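Local coordinates for citrate synthase (Mycobacterium tuberculosis, PDB 4TVM), which catalyses the condensation of oxaloacetate with acetyl-CoA and water to give citrate and free CoA in the Krebs cycle, at residues Gly108-His113 / Arg166-Leu171; Thr195-Phe200 / Ala221-Phe226; Glu118-Phe123 / Ala146-Ala151; Tyr177-Ser182 / Leu203-Pro208. All blocks are in the same frame, centred on the assembly; numbering follows the deposited sequence.

Contact 1: Gly108-His113 / Arg166-Leu171; sequences GRIQRH and RLLAKL
Ala-169 meets the end of helix 100-111 through its CB, which points toward it and sits 3.3 Å from the carbonyl O of Ile-110 and equally close to the O of His-113. Ile-110 lies alongside, its CG2 branch 3.8 Å from Ala-169 CB, while its CD1 reaches on to Leu-168 CB at 4.2 Å. The backbones come close here, with Ile-110 CA and Ala-169 CA 5.1 Å apart, which the small alanine permits. Lys-170 runs its aliphatic chain past the O of His-113, and a bend at chi4 (92°) turns the amine back toward His-113 CB. NZ comes to the edge of the imidazole, near its plane. A bond within its own segment fixes the ring's rotation: His-113 ND1 donates to Arg-109 O at 2.9 Å, approaching close to the line of the C=O, with a bent N-H...O angle of 143° and the oxygen tilted 25° from the ring plane. Further out, Arg-166 lays its CG near His-113 CD2 and sends its guanidinium away to a salt bridge with Asp-150. The contact joins the C-terminal end of helix 100-111 to helix 159-182, where Leu-167 also packs on helix 251-262 and Leu-168 on helix 383-403.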
# COMPACT_ATOMS: atom_id res chain seq x y z
N GLY A 108 -19.07 -11.99 -20.61
CA GLY A 108 -19.19 -13.43 -20.39
C GLY A 108 -18.08 -13.96 -19.50
O GLY A 108 -18.35 -14.72 -18.58
N ARG A 109 -16.85 -13.54 -19.77
CA ARG A 109 -15.67 -13.97 -19.04
C ARG A 109 -15.77 -13.63 -17.55
O ARG A 109 -15.44 -14.44 -16.69
CB ARG A 109 -14.43 -13.33 -19.68
CG ARG A 109 -13.14 -14.13 -19.55
CD ARG A 109 -12.03 -13.53 -20.41
NE ARG A 109 -12.04 -14.07 -21.78
CZ ARG A 109 -12.12 -13.37 -22.91
NH1 ARG A 109 -12.20 -12.03 -22.92
NH2 ARG A 109 -12.13 -14.02 -24.07
N ILE A 110 -16.26 -12.43 -17.25
CA ILE A 110 -16.45 -12.03 -15.87
C ILE A 110 -17.59 -12.82 -15.24
O ILE A 110 -17.54 -13.13 -14.06
CB ILE A 110 -16.79 -10.52 -15.78
CG1 ILE A 110 -15.58 -9.68 -16.17
CG2 ILE A 110 -17.23 -10.13 -14.37
CD1 ILE A 110 -15.93 -8.23 -16.41
N GLN A 111 -18.63 -13.13 -16.01
CA GLN A 111 -19.83 -13.72 -15.41
C GLN A 111 -19.54 -15.12 -14.93
O GLN A 111 -20.17 -15.62 -14.00
CB GLN A 111 -21.01 -13.71 -16.39
CG GLN A 111 -22.37 -13.49 -15.74
CD GLN A 111 -22.44 -12.20 -14.93
OE1 GLN A 111 -22.81 -12.21 -13.76
NE2 GLN A 111 -22.10 -11.08 -15.56
N ARG A 112 -18.55 -15.76 -15.55
CA ARG A 112 -18.25 -17.15 -15.22
C ARG A 112 -17.14 -17.28 -14.15
O ARG A 112 -16.79 -18.39 -13.80
CB ARG A 112 -17.97 -17.98 -16.51
CG ARG A 112 -16.77 -17.56 -17.36
CD ARG A 112 -16.70 -18.24 -18.74
NE ARG A 112 -15.45 -17.90 -19.45
CZ ARG A 112 -14.23 -18.37 -19.14
NH1 ARG A 112 -14.08 -19.22 -18.14
NH2 ARG A 112 -13.15 -17.99 -19.84
N HIS A 113 -16.66 -16.16 -13.59
CA HIS A 113 -15.64 -16.19 -12.51
C HIS A 113 -16.06 -15.53 -11.19
O HIS A 113 -15.20 -15.16 -10.37
CB HIS A 113 -14.34 -15.52 -12.98
CG HIS A 113 -13.57 -16.32 -13.98
ND1 HIS A 113 -13.97 -16.45 -15.29
CD2 HIS A 113 -12.42 -17.03 -13.86
CE1 HIS A 113 -13.10 -17.21 -15.94
NE2 HIS A 113 -12.15 -17.57 -15.09
N ARG A 166 -10.58 -12.32 -12.73
CA ARG A 166 -10.85 -12.78 -11.37
C ARG A 166 -11.14 -11.65 -10.39
O ARG A 166 -12.00 -11.79 -9.52
CB ARG A 166 -9.66 -13.57 -10.86
CG ARG A 166 -9.83 -15.06 -11.00
CD ARG A 166 -8.52 -15.77 -11.18
NE ARG A 166 -8.77 -17.19 -11.30
CZ ARG A 166 -7.81 -18.12 -11.37
NH1 ARG A 166 -6.53 -17.76 -11.33
NH2 ARG A 166 -8.16 -19.40 -11.49
N LEU A 167 -10.44 -10.54 -10.50
CA LEU A 167 -10.68 -9.40 -9.60
C LEU A 167 -11.97 -8.69 -9.91
O LEU A 167 -12.72 -8.35 -9.02
CB LEU A 167 -9.53 -8.38 -9.69
CG LEU A 167 -8.39 -8.59 -8.70
CD1 LEU A 167 -7.11 -7.95 -9.19
CD2 LEU A 167 -8.78 -8.01 -7.36
N LEU A 168 -12.22 -8.44 -11.19
CA LEU A 168 -13.45 -7.74 -11.56
C LEU A 168 -14.67 -8.57 -11.21
O LEU A 168 -15.72 -8.02 -10.84
CB LEU A 168 -13.46 -7.42 -13.05
CG LEU A 168 -12.58 -6.26 -13.45
CD1 LEU A 168 -12.42 -6.29 -14.96
CD2 LEU A 168 -13.21 -4.95 -12.99
N ALA A 169 -14.55 -9.89 -11.34
CA ALA A 169 -15.68 -10.79 -11.02
C ALA A 169 -15.83 -10.98 -9.55
O ALA A 169 -16.93 -10.84 -9.03
CB ALA A 169 -15.51 -12.16 -11.66
N LYS A 170 -14.74 -11.33 -8.88
CA LYS A 170 -14.82 -11.79 -7.49
C LYS A 170 -14.87 -10.72 -6.41
O LYS A 170 -15.30 -11.01 -5.30
CB LYS A 170 -13.67 -12.72 -7.17
CG LYS A 170 -13.64 -13.90 -8.10
CD LYS A 170 -12.67 -14.96 -7.62
CE LYS A 170 -13.05 -16.29 -8.28
NZ LYS A 170 -12.28 -16.45 -9.53
N LEU A 171 -14.46 -9.50 -6.72
CA LEU A 171 -14.44 -8.45 -5.72
C LEU A 171 -15.80 -7.97 -5.29
O LEU A 171 -15.97 -7.64 -4.12
CB LEU A 171 -13.64 -7.28 -6.18
CG LEU A 171 -13.31 -6.40 -4.97
CD1 LEU A 171 -12.05 -6.89 -4.34
CD2 LEU A 171 -13.13 -4.95 -5.37

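Contact 2: Thr195-Phe200 / Ala221-Phe226; sequences TLVENF and ALDMLF
Val-197 points toward the facing helix and splits its two methyls between different partners. CG1 meets Leu-222 CD2 at 3.9 Å, the two side chains passing at a slant. The same Leu-222 CD2 also reaches the edge of the Phe-200 ring, 3.7 Å from Phe-200 CD2 and close to the ring plane, so one methyl touches both valine and phenylalanine. A chi1 of 162° sends the Phe-200 ring toward Leu-222, and its edge meets the methyl. Val-197 CG2 lies at the edge of the Phe-226 ring, a longer 4.5 Å from Phe-226 CD2. This is the tight, buried part, backed by Leu-386 and Leu-389 of helix 383-403. The side toward Thr-195 is looser: Thr-195 is exposed and takes no part, and Asp-223, which sets OD2 3.4 Å from Val-197 CG2, is partly exposed. Its other oxygen, OD1, accepts a hydrogen bond from the backbone N of Phe-85. The segment axes stay 10.0 Å apart and cross at 117°, a steep meeting in which side chains rather than backbones bridge the gap. Helices 196-205 and 216-229 are therefore joined here mainly by apolar contact, with no hydrogen bond between the segments. The one carboxylate at the margin bonds through OD1 to Phe-85 N, so the pair is probably held mainly by the burial of carbon.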
# COMPACT_ATOMS: atom_id res chain seq x y z
N THR A 195 -27.03 -9.42 -14.19
CA THR A 195 -25.95 -8.52 -14.45
C THR A 195 -25.03 -8.58 -13.24
O THR A 195 -25.44 -9.04 -12.19
CB THR A 195 -26.62 -7.15 -14.65
OG1 THR A 195 -26.90 -6.97 -16.04
CG2 THR A 195 -25.84 -6.02 -14.20
N LEU A 196 -23.78 -8.16 -13.40
CA LEU A 196 -22.83 -8.19 -12.33
C LEU A 196 -23.32 -7.28 -11.22
O LEU A 196 -23.32 -7.68 -10.07
CB LEU A 196 -21.46 -7.71 -12.80
CG LEU A 196 -20.42 -7.47 -11.68
CD1 LEU A 196 -19.66 -8.76 -11.31
CD2 LEU A 196 -19.40 -6.40 -12.07
N VAL A 197 -23.72 -6.07 -11.58
CA VAL A 197 -24.17 -5.07 -10.63
C VAL A 197 -25.48 -5.52 -9.99
O VAL A 197 -25.68 -5.33 -8.79
CB VAL A 197 -24.39 -3.69 -11.30
CG1 VAL A 197 -25.05 -2.70 -10.34
CG2 VAL A 197 -23.07 -3.12 -11.80
N GLU A 198 -26.37 -6.10 -10.78
CA GLU A 198 -27.66 -6.53 -10.24
C GLU A 198 -27.42 -7.75 -9.36
O GLU A 198 -28.05 -7.93 -8.32
CB GLU A 198 -28.65 -6.85 -11.39
CG GLU A 198 -30.05 -7.24 -10.94
CD GLU A 198 -31.02 -7.43 -12.11
OE1 GLU A 198 -30.57 -7.38 -13.29
OE2 GLU A 198 -32.24 -7.62 -11.82
N ASN A 199 -26.50 -8.60 -9.77
CA ASN A 199 -26.19 -9.76 -8.99
C ASN A 199 -25.45 -9.35 -7.70
O ASN A 199 -25.58 -10.01 -6.66
CB ASN A 199 -25.31 -10.67 -9.81
CG ASN A 199 -24.90 -11.86 -9.04
OD1 ASN A 199 -25.73 -12.67 -8.68
ND2 ASN A 199 -23.60 -11.98 -8.76
N PHE A 200 -24.67 -8.28 -7.77
CA PHE A 200 -24.02 -7.78 -6.57
C PHE A 200 -25.06 -7.37 -5.55
O PHE A 200 -24.91 -7.63 -4.37
CB PHE A 200 -23.08 -6.62 -6.88
CG PHE A 200 -22.74 -5.80 -5.66
CD1 PHE A 200 -21.96 -6.35 -4.64
CD2 PHE A 200 -23.21 -4.51 -5.51
CE1 PHE A 200 -21.66 -5.62 -3.50
CE2 PHE A 200 -22.91 -3.77 -4.38
CZ PHE A 200 -22.14 -4.32 -3.37
N ALA A 221 -28.97 3.27 -10.73
CA ALA A 221 -28.33 4.23 -9.87
C ALA A 221 -26.96 3.73 -9.39
O ALA A 221 -26.01 4.49 -9.38
CB ALA A 221 -29.21 4.52 -8.68
N LEU A 222 -26.86 2.47 -9.00
CA LEU A 222 -25.58 1.95 -8.56
C LEU A 222 -24.60 1.83 -9.71
O LEU A 222 -23.43 2.20 -9.58
CB LEU A 222 -25.77 0.59 -7.92
CG LEU A 222 -24.55 0.16 -7.13
CD1 LEU A 222 -24.36 1.12 -5.97
CD2 LEU A 222 -24.71 -1.29 -6.68
N ASP A 223 -25.07 1.33 -10.85
CA ASP A 223 -24.23 1.17 -12.03
C ASP A 223 -23.62 2.48 -12.45
O ASP A 223 -22.42 2.59 -12.67
CB ASP A 223 -25.04 0.58 -13.18
CG ASP A 223 -24.17 0.03 -14.27
OD1 ASP A 223 -23.55 0.81 -14.99
OD2 ASP A 223 -24.09 -1.21 -14.41
N MET A 224 -24.45 3.51 -12.53
CA MET A 224 -23.95 4.83 -12.86
C MET A 224 -22.90 5.28 -11.86
O MET A 224 -21.83 5.75 -12.24
CB MET A 224 -25.10 5.84 -12.89
CG MET A 224 -24.71 7.18 -13.47
SD MET A 224 -26.12 8.27 -13.75
CE MET A 224 -26.14 9.19 -12.21
N LEU A 225 -23.20 5.13 -10.57
CA LEU A 225 -22.31 5.62 -9.54
C LEU A 225 -20.89 4.99 -9.55
O LEU A 225 -19.90 5.63 -9.15
CB LEU A 225 -22.95 5.42 -8.17
CG LEU A 225 -23.54 6.68 -7.54
CD1 LEU A 225 -24.47 6.30 -6.41
CD2 LEU A 225 -22.42 7.56 -7.05
N PHE A 226 -20.78 3.74 -9.99
CA PHE A 226 -19.49 3.14 -10.20
C PHE A 226 -18.78 3.72 -11.41
O PHE A 226 -17.57 3.79 -11.44
CB PHE A 226 -19.61 1.63 -10.36
CG PHE A 226 -20.07 0.91 -9.13
CD1 PHE A 226 -19.87 1.43 -7.86
CD2 PHE A 226 -20.64 -0.34 -9.24
CE1 PHE A 226 -20.27 0.74 -6.74
CE2 PHE A 226 -21.04 -1.05 -8.13
CZ PHE A 226 -20.85 -0.51 -6.87

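Contact 3: Glu118-Phe123 / Ala146-Ala151; sequences EDLKRF and AYYQDA
Leu-120 sets its CB over the centre of one face of the Tyr-147 ring, and this CH-pi contact is central to the interface. The CB stands 4.0 Å from the centroid of the Tyr-147 ring, only 6° off the normal. A chi1 of -175° turns Leu-120 CG away from its own backbone N and brings CD1 to 3.4 Å from Tyr-147 CE1. Other carbon contacts are made by Asp-119 CB, 3.6 Å from Tyr-147 CE2, and by Leu-120 CD2, which meets the edge of the Tyr-148 ring near its plane. Separately, Phe-123 makes a long, oblique approach to the Tyr-147 hydroxyl. Among polar pairs, Asp-119 OD1 faces Arg-122 NH1 at 3.2 Å by charge only, the oxygen well out of the guanidinium plane, and Tyr-148 OH takes a hydrogen bond from the backbone N of His-117. The contact also forms part of the dimer interface: Phe-123 meets Phe-123 of the second subunit and packs edge-to-face with Phe-127 of that subunit, while Tyr-147 touches its Gly-126. The join of helix 118-122 to the end of helix 133-147 thus probably rests on dispersion and CH-pi contact, with the Asp-119/Arg-122 charge pair lying within helix 118-122.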
# COMPACT_ATOMS: atom_id res chain seq x y z
N GLU A 118 -14.83 -22.42 -2.59
CA GLU A 118 -15.55 -22.72 -1.35
C GLU A 118 -14.74 -22.51 -0.06
O GLU A 118 -15.30 -22.08 0.97
CB GLU A 118 -16.07 -24.15 -1.36
CG GLU A 118 -17.47 -24.28 -1.94
CD GLU A 118 -18.48 -23.57 -1.09
OE1 GLU A 118 -19.01 -22.54 -1.56
OE2 GLU A 118 -18.72 -24.01 0.05
N ASP A 119 -13.44 -22.85 -0.08
CA ASP A 119 -12.58 -22.58 1.08
C ASP A 119 -12.40 -21.09 1.35
O ASP A 119 -12.35 -20.65 2.51
CB ASP A 119 -11.22 -23.21 0.90
CG ASP A 119 -11.23 -24.70 1.06
OD1 ASP A 119 -12.30 -25.31 1.26
OD2 ASP A 119 -10.13 -25.27 0.96
N LEU A 120 -12.31 -20.30 0.28
CA LEU A 120 -12.23 -18.85 0.42
C LEU A 120 -13.54 -18.29 0.88
O LEU A 120 -13.57 -17.33 1.64
CB LEU A 120 -11.82 -18.16 -0.88
CG LEU A 120 -11.64 -16.65 -0.66
CD1 LEU A 120 -10.48 -16.39 0.27
CD2 LEU A 120 -11.45 -15.90 -1.97
N LYS A 121 -14.62 -18.92 0.48
CA LYS A 121 -15.93 -18.61 1.08
C LYS A 121 -15.95 -18.91 2.56
O LYS A 121 -16.31 -18.06 3.34
CB LYS A 121 -17.00 -19.44 0.41
CG LYS A 121 -18.41 -18.93 0.64
CD LYS A 121 -19.41 -20.03 0.38
CE LYS A 121 -20.84 -19.52 0.50
NZ LYS A 121 -21.66 -20.44 1.31
N ARG A 122 -15.53 -20.13 2.93
CA ARG A 122 -15.49 -20.56 4.33
C ARG A 122 -14.61 -19.68 5.23
O ARG A 122 -14.95 -19.43 6.37
CB ARG A 122 -14.99 -22.00 4.40
CG ARG A 122 -16.04 -23.08 4.15
CD ARG A 122 -15.37 -24.41 3.84
NE ARG A 122 -14.33 -24.75 4.82
CZ ARG A 122 -13.58 -25.85 4.77
NH1 ARG A 122 -13.72 -26.75 3.80
NH2 ARG A 122 -12.67 -26.06 5.73
N PHE A 123 -13.47 -19.25 4.71
CA PHE A 123 -12.54 -18.33 5.38
C PHE A 123 -13.20 -17.09 5.99
O PHE A 123 -12.68 -16.54 6.93
CB PHE A 123 -11.53 -17.91 4.34
CG PHE A 123 -10.45 -16.99 4.84
CD1 PHE A 123 -10.62 -15.62 4.77
CD2 PHE A 123 -9.24 -17.50 5.25
CE1 PHE A 123 -9.61 -14.76 5.16
CE2 PHE A 123 -8.22 -16.65 5.65
CZ PHE A 123 -8.40 -15.27 5.60
N ALA A 146 -3.37 -16.79 -1.98
CA ALA A 146 -3.41 -18.14 -1.44
C ALA A 146 -4.27 -19.10 -2.27
O ALA A 146 -4.06 -20.31 -2.20
CB ALA A 146 -3.89 -18.12 0.02
N TYR A 147 -5.27 -18.61 -3.00
CA TYR A 147 -6.19 -19.51 -3.71
C TYR A 147 -6.06 -19.48 -5.22
O TYR A 147 -6.55 -20.35 -5.92
CB TYR A 147 -7.63 -19.19 -3.34
CG TYR A 147 -7.94 -19.46 -1.93
CD1 TYR A 147 -7.74 -18.48 -0.96
CD2 TYR A 147 -8.41 -20.71 -1.53
CE1 TYR A 147 -8.00 -18.74 0.39
CE2 TYR A 147 -8.67 -20.98 -0.19
CZ TYR A 147 -8.48 -19.99 0.76
OH TYR A 147 -8.76 -20.24 2.07
N TYR A 148 -5.44 -18.43 -5.72
CA TYR A 148 -5.31 -18.23 -7.14
C TYR A 148 -3.82 -17.98 -7.38
O TYR A 148 -3.44 -16.98 -7.97
CB TYR A 148 -6.26 -17.10 -7.60
CG TYR A 148 -7.72 -17.42 -7.24
CD1 TYR A 148 -8.50 -18.21 -8.06
CD2 TYR A 148 -8.29 -16.96 -6.05
CE1 TYR A 148 -9.83 -18.53 -7.74
CE2 TYR A 148 -9.60 -17.28 -5.72
CZ TYR A 148 -10.37 -18.08 -6.56
OH TYR A 148 -11.69 -18.43 -6.21
N GLN A 149 -3.01 -18.91 -6.86
CA GLN A 149 -1.57 -19.05 -7.13
C GLN A 149 -1.38 -19.29 -8.62
O GLN A 149 -0.33 -19.04 -9.20
CB GLN A 149 -1.01 -20.29 -6.40
CG GLN A 149 -1.13 -20.29 -4.90
CD GLN A 149 -0.46 -21.49 -4.26
OE1 GLN A 149 -0.70 -22.63 -4.65
NE2 GLN A 149 0.40 -21.24 -3.27
N ASP A 150 -2.41 -19.88 -9.18
CA ASP A 150 -2.55 -20.14 -10.59
C ASP A 150 -1.91 -19.13 -11.58
O ASP A 150 -1.19 -19.54 -12.48
CB ASP A 150 -4.07 -20.21 -10.84
CG ASP A 150 -4.43 -21.02 -12.03
OD1 ASP A 150 -3.53 -21.34 -12.82
OD2 ASP A 150 -5.62 -21.35 -12.17
N ALA A 151 -2.20 -17.84 -11.45
CA ALA A 151 -1.86 -16.87 -12.48
C ALA A 151 -1.30 -15.60 -11.89
O ALA A 151 -1.85 -14.52 -12.11
CB ALA A 151 -3.11 -16.53 -13.31

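Contact 4: Tyr177-Ser182 / Leu203-Pro208; sequences YAYKKS and LTFGFP
Lys-180 leaves its helix with CG anti to the carbonyl carbon, bends at chi2 (-57°) and then runs out extended, which carries NZ across to the C-terminal end of helix 196-205. In Tyr-179, next to it, a chi1 of 174° brings the ring beside Thr-204, the two side chains crossing at about a right angle. The setting is the mainly helical body of the citrate synthase fold, where the last turns of helix 159-182 lie against the point at which helix 196-205 stops and Gly-206 is the first residue to leave helical geometry. The lysine amine is gathered in by oxygens: it donates to Gly-206 O at 2.9 Å, from above the carbonyl plane and not on a lone pair, makes a weak bond to Thr-204 O at 3.2 Å, and finds a further partner in the side-chain oxygen of Gln-185. A buried ammonium among carbonyls at a helix C-terminus would probably be stabilised by the dipole there. Phe-207 adds an off-centre cation-pi contact to the same NZ. Lys-180 CE also passes near Leu-203 O. Other packing surrounds the lysine. The Tyr-177 ring, stacked on Phe-187 and bonded through OH to Leu-188 O, receives Leu-203 CD2 at its edge. The Tyr-179 and Phe-205 rings meet obliquely, planes at 63°. Thr-204 OG1 bonds back to Phe-200 O, and Thr-204 CG2 rests 3.8 Å from Tyr-179 CD2.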
# COMPACT_ATOMS: atom_id res chain seq x y z
N TYR A 177 -20.11 -10.49 0.56
CA TYR A 177 -19.97 -11.41 1.69
C TYR A 177 -19.54 -10.73 2.97
O TYR A 177 -19.93 -11.13 4.05
CB TYR A 177 -19.02 -12.54 1.37
CG TYR A 177 -19.59 -13.54 0.42
CD1 TYR A 177 -20.79 -13.31 -0.26
CD2 TYR A 177 -18.94 -14.73 0.19
CE1 TYR A 177 -21.30 -14.23 -1.13
CE2 TYR A 177 -19.46 -15.66 -0.67
CZ TYR A 177 -20.63 -15.40 -1.32
OH TYR A 177 -21.11 -16.34 -2.18
N ALA A 178 -18.72 -9.70 2.84
CA ALA A 178 -18.26 -8.97 4.01
C ALA A 178 -19.44 -8.25 4.64
O ALA A 178 -19.51 -8.11 5.84
CB ALA A 178 -17.18 -8.00 3.60
N TYR A 179 -20.36 -7.77 3.82
CA TYR A 179 -21.62 -7.19 4.33
C TYR A 179 -22.39 -8.24 5.05
O TYR A 179 -22.78 -8.06 6.18
CB TYR A 179 -22.50 -6.63 3.20
CG TYR A 179 -23.82 -6.18 3.70
CD1 TYR A 179 -23.93 -5.03 4.47
CD2 TYR A 179 -24.99 -6.92 3.46
CE1 TYR A 179 -25.16 -4.62 4.95
CE2 TYR A 179 -26.22 -6.52 3.95
CZ TYR A 179 -26.29 -5.38 4.70
OH TYR A 179 -27.50 -4.95 5.19
N LYS A 180 -22.59 -9.38 4.42
CA LYS A 180 -23.41 -10.40 5.07
C LYS A 180 -22.85 -10.79 6.41
O LYS A 180 -23.60 -11.05 7.36
CB LYS A 180 -23.58 -11.63 4.19
CG LYS A 180 -24.46 -11.35 2.97
CD LYS A 180 -25.82 -10.85 3.42
CE LYS A 180 -26.89 -11.04 2.36
NZ LYS A 180 -28.21 -10.56 2.87
N LYS A 181 -21.52 -10.82 6.48
CA LYS A 181 -20.81 -11.10 7.70
C LYS A 181 -21.02 -10.02 8.75
O LYS A 181 -21.13 -10.31 9.92
CB LYS A 181 -19.32 -11.25 7.41
CG LYS A 181 -18.51 -11.77 8.60
CD LYS A 181 -18.92 -13.18 8.97
CE LYS A 181 -18.43 -13.55 10.36
NZ LYS A 181 -18.75 -14.99 10.61
N SER A 182 -21.11 -8.77 8.32
CA SER A 182 -21.24 -7.65 9.24
C SER A 182 -22.60 -7.64 9.93
O SER A 182 -22.84 -6.90 10.88
CB SER A 182 -21.01 -6.35 8.49
OG SER A 182 -22.13 -6.00 7.69
N LEU A 203 -26.59 -10.34 -3.76
CA LEU A 203 -25.64 -10.98 -2.86
C LEU A 203 -25.62 -10.19 -1.58
O LEU A 203 -25.40 -10.74 -0.51
CB LEU A 203 -24.27 -10.96 -3.45
CG LEU A 203 -23.97 -11.94 -4.56
CD1 LEU A 203 -22.51 -11.73 -4.98
CD2 LEU A 203 -24.18 -13.34 -4.08
N THR A 204 -25.84 -8.89 -1.72
CA THR A 204 -25.78 -7.95 -0.62
C THR A 204 -27.07 -7.94 0.16
O THR A 204 -27.06 -7.92 1.39
CB THR A 204 -25.58 -6.54 -1.16
OG1 THR A 204 -24.54 -6.57 -2.13
CG2 THR A 204 -25.19 -5.58 -0.07
N PHE A 205 -28.18 -7.98 -0.55
CA PHE A 205 -29.47 -7.76 0.06
C PHE A 205 -30.40 -8.96 0.02
O PHE A 205 -31.39 -8.97 0.70
CB PHE A 205 -30.15 -6.57 -0.63
CG PHE A 205 -29.43 -5.27 -0.38
CD1 PHE A 205 -29.25 -4.82 0.94
CD2 PHE A 205 -28.93 -4.52 -1.41
CE1 PHE A 205 -28.59 -3.64 1.20
CE2 PHE A 205 -28.27 -3.34 -1.15
CZ PHE A 205 -28.09 -2.90 0.15
N GLY A 206 -30.09 -9.96 -0.77
CA GLY A 206 -30.92 -11.15 -0.85
C GLY A 206 -30.92 -11.98 0.42
O GLY A 206 -29.89 -12.07 1.11
N PHE A 207 -32.08 -12.55 0.74
CA PHE A 207 -32.19 -13.61 1.73
C PHE A 207 -32.54 -14.89 1.01
O PHE A 207 -33.02 -14.86 -0.11
CB PHE A 207 -33.28 -13.29 2.72
CG PHE A 207 -33.13 -11.96 3.37
CD1 PHE A 207 -32.30 -11.80 4.48
CD2 PHE A 207 -33.82 -10.85 2.88
CE1 PHE A 207 -32.15 -10.56 5.09
CE2 PHE A 207 -33.67 -9.60 3.48
CZ PHE A 207 -32.84 -9.45 4.58
N PRO A 208 -32.33 -16.04 1.66
CA PRO A 208 -32.91 -17.27 1.12
C PRO A 208 -34.43 -17.42 1.45
O PRO A 208 -35.09 -18.31 0.91
CB PRO A 208 -32.09 -18.36 1.81
CG PRO A 208 -31.03 -17.63 2.60
CD PRO A 208 -31.63 -16.30 2.91

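All four contacts are largely buried joins between helices, yet they differ in place and chemistry. Contacts 1 and 4 share helix 159-182, contacts 2 and 4 share helix 196-205, and Leu-196 of contact 2 packs on Ile-110 of contact 1. Contact 2 is the most central and its packing is mostly apolar; contact 1 lies a little further out and mixes alanine packing with backbone carbonyls. Contact 4, farther from the centre, has one hydrogen bond and a weaker one between its segments. Contact 3, the outermost, forms part of the dimer interface and sets a leucine on one tyrosine face; it ties to contact 1 through the Arg-166 to Asp-150 salt bridge and touches contact 4 where Lys-121 meets Tyr-177.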